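Local coordinates for secreted protein (PDB 5LXZ), which is a secreted copper metalloradical protein of the AA5 family, probably acting as an oxidase related to galactose oxidase, at residues Q26-A31 / V39-G44. The protein carries 1 engineered substitution. Sequence-based numbering, arbitrary orientation.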
loop_
_atom_site.group_PDB
_atom_site.type_symbol
_atom_site.label_atom_id
_atom_site.label_comp_id
_atom_site.label_asym_id
_atom_site.label_seq_id
_atom_site.Cartn_x
_atom_site.Cartn_y
_atom_site.Cartn_z
ATOM N N GLN A 26 2.858 -19.506 3.326
ATOM C CA GLN A 26 3.812 -18.560 2.797
ATOM C C GLN A 26 3.672 -17.298 3.595
ATOM O O GLN A 26 2.779 -17.182 4.438
ATOM C CB GLN A 26 3.540 -18.280 1.305
ATOM C CG GLN A 26 2.189 -17.651 1.117
ATOM C CD GLN A 26 1.891 -17.242 -0.318
ATOM O OE1 GLN A 26 2.431 -17.813 -1.284
ATOM N NE2 GLN A 26 1.014 -16.263 -0.469
ATOM N N ASN A 27 4.536 -16.348 3.300
ATOM C CA ASN A 27 4.482 -15.031 3.928
ATOM C C ASN A 27 3.709 -14.074 3.016
ATOM O O ASN A 27 4.318 -13.342 2.252
ATOM C CB ASN A 27 5.868 -14.482 4.187
ATOM C CG ASN A 27 6.694 -15.346 5.136
ATOM O OD1 ASN A 27 6.191 -16.288 5.749
ATOM N ND2 ASN A 27 7.948 -14.985 5.274
ATOM N N THR A 28 2.389 -14.112 3.100
ATOM C CA THR A 28 1.581 -13.262 2.230
ATOM C C THR A 28 1.764 -11.795 2.597
ATOM O O THR A 28 1.477 -11.372 3.717
ATOM C CB THR A 28 0.079 -13.616 2.328
ATOM O OG1 THR A 28 -0.085 -15.002 2.027
ATOM C CG2 THR A 28 -0.739 -12.769 1.355
ATOM N N ILE A 29 2.169 -11.008 1.622
ATOM C CA ILE A 29 2.411 -9.568 1.794
ATOM C C ILE A 29 1.463 -8.719 0.919
ATOM O O ILE A 29 1.221 -7.558 1.235
ATOM C CB ILE A 29 3.885 -9.221 1.535
ATOM C CG1 ILE A 29 4.734 -9.936 2.612
ATOM C CG2 ILE A 29 4.159 -7.734 1.548
ATOM C CD1 ILE A 29 6.203 -9.934 2.305
ATOM N N HIS A 30 0.870 -9.296 -0.120
ATOM C CA HIS A 30 -0.099 -8.635 -0.962
ATOM C C HIS A 30 -1.251 -9.579 -1.121
ATOM O O HIS A 30 -1.041 -10.795 -1.297
ATOM C CB HIS A 30 0.486 -8.437 -2.368
ATOM C CG HIS A 30 1.799 -7.741 -2.415
ATOM N ND1 HIS A 30 1.950 -6.444 -2.863
ATOM C CD2 HIS A 30 3.036 -8.146 -2.059
ATOM C CE1 HIS A 30 3.223 -6.090 -2.790
ATOM N NE2 HIS A 30 3.894 -7.091 -2.271
ATOM N N ALA A 31 -2.458 -9.055 -1.198
ATOM C CA ALA A 31 -3.576 -9.864 -1.612
ATOM C C ALA A 31 -4.549 -9.059 -2.427
ATOM O O ALA A 31 -4.657 -7.830 -2.258
ATOM C CB ALA A 31 -4.260 -10.506 -0.436
ATOM N N VAL A 39 -9.085 -15.343 -4.147
ATOM C CA VAL A 39 -8.133 -14.352 -3.650
ATOM C C VAL A 39 -6.743 -14.730 -4.066
ATOM O O VAL A 39 -6.281 -15.850 -3.787
ATOM C CB VAL A 39 -8.209 -14.231 -2.133
ATOM C CG1 VAL A 39 -7.230 -13.200 -1.607
ATOM C CG2 VAL A 39 -9.630 -13.906 -1.682
ATOM N N LEU A 40 -6.062 -13.793 -4.720
ATOM C CA LEU A 40 -4.656 -13.917 -5.059
ATOM C C LEU A 40 -3.847 -13.476 -3.842
ATOM O O LEU A 40 -4.077 -12.388 -3.306
ATOM C CB LEU A 40 -4.329 -13.036 -6.246
ATOM C CG LEU A 40 -2.870 -13.072 -6.692
ATOM C CD1 LEU A 40 -2.570 -14.398 -7.336
ATOM C CD2 LEU A 40 -2.566 -11.867 -7.595
ATOM N N MET A 41 -2.940 -14.320 -3.375
ATOM C CA MET A 41 -2.110 -14.037 -2.215
ATOM C C MET A 41 -0.659 -14.112 -2.647
ATOM O O MET A 41 -0.169 -15.199 -3.030
ATOM C CB MET A 41 -2.419 -15.054 -1.120
ATOM C CG MET A 41 -3.890 -15.025 -0.718
ATOM S SD MET A 41 -4.376 -16.352 0.391
ATOM C CE MET A 41 -3.653 -15.676 1.882
ATOM N N VAL A 42 0.053 -12.999 -2.578
ATOM C CA VAL A 42 1.389 -12.915 -3.125
ATOM C C VAL A 42 2.401 -12.730 -2.004
ATOM O O VAL A 42 2.294 -11.824 -1.184
ATOM C CB VAL A 42 1.547 -11.776 -4.147
ATOM C CG1 VAL A 42 2.917 -11.823 -4.785
ATOM C CG2 VAL A 42 0.465 -11.839 -5.208
ATOM N N ALA A 43 3.351 -13.652 -1.968
ATOM C CA ALA A 43 4.465 -13.560 -1.082
ATOM C C ALA A 43 5.723 -13.101 -1.778
ATOM O O ALA A 43 6.524 -12.418 -1.177
ATOM C CB ALA A 43 4.716 -14.926 -0.441
ATOM N N GLY A 44 5.936 -13.506 -3.025
ATOM C CA GLY A 44 7.273 -13.367 -3.592
ATOM C C GLY A 44 8.224 -14.164 -2.711
ATOM O O GLY A 44 7.872 -15.268 -2.283
#
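With CG set between the backbone N and the carbonyl carbon (chi1 63°) and the chain extended beyond it, Gln26 lays its amide over the CB of Ala43 and carries NE2 to the carbonyl of Met41. The contact exemplifies a classic beta bulge where an antiparallel hairpin starts, with a side-chain amide carrying the pairing on past it. The bond from Gln26 NE2 to Met41 O measures 3.0 Å and is fairly straight, yet the donor stands above the carbonyl plane, 78° out of it. The second N-H runs nearly straight to Thr28 OG1, and both acceptors lie in the amide plane, fixing the rotation of the group. Thr28 takes part through chi1 -56°, which puts OG1 beside its own backbone N and within 3.6 Å of the Met41 CE methyl, bent round at chi3, while CG2 rests against the Met41 CB. Were Gln26 replaced by alanine, Met41 O and Thr28 OG1 would probably lose their shared donor and a gap would open over the Ala43 methyl.

Further along the chain, Ile29 N and His30 N both donate to Val42 O in the bulge, and Val42 N returns a 2.8 Å bond to His30 O, making His30 and Val42 an antiparallel hydrogen-bonded pair. Their CB atoms meet at 3.9 Å, and the His30 ring, its edge near Val42 O, is hydrogen-bonded through ND1 to His83. The Ile29 side chain lies about 5 Å from a bound copper ion and touches His461, one of the copper ligands. The hairpin supplies two inner strands of its sheet, flanked by 58-62 and 545-547. With both N-H groups of Gln26 NE2 engaged and Val42 O taking two donors, the pairing continues through the bulge despite the extra residue.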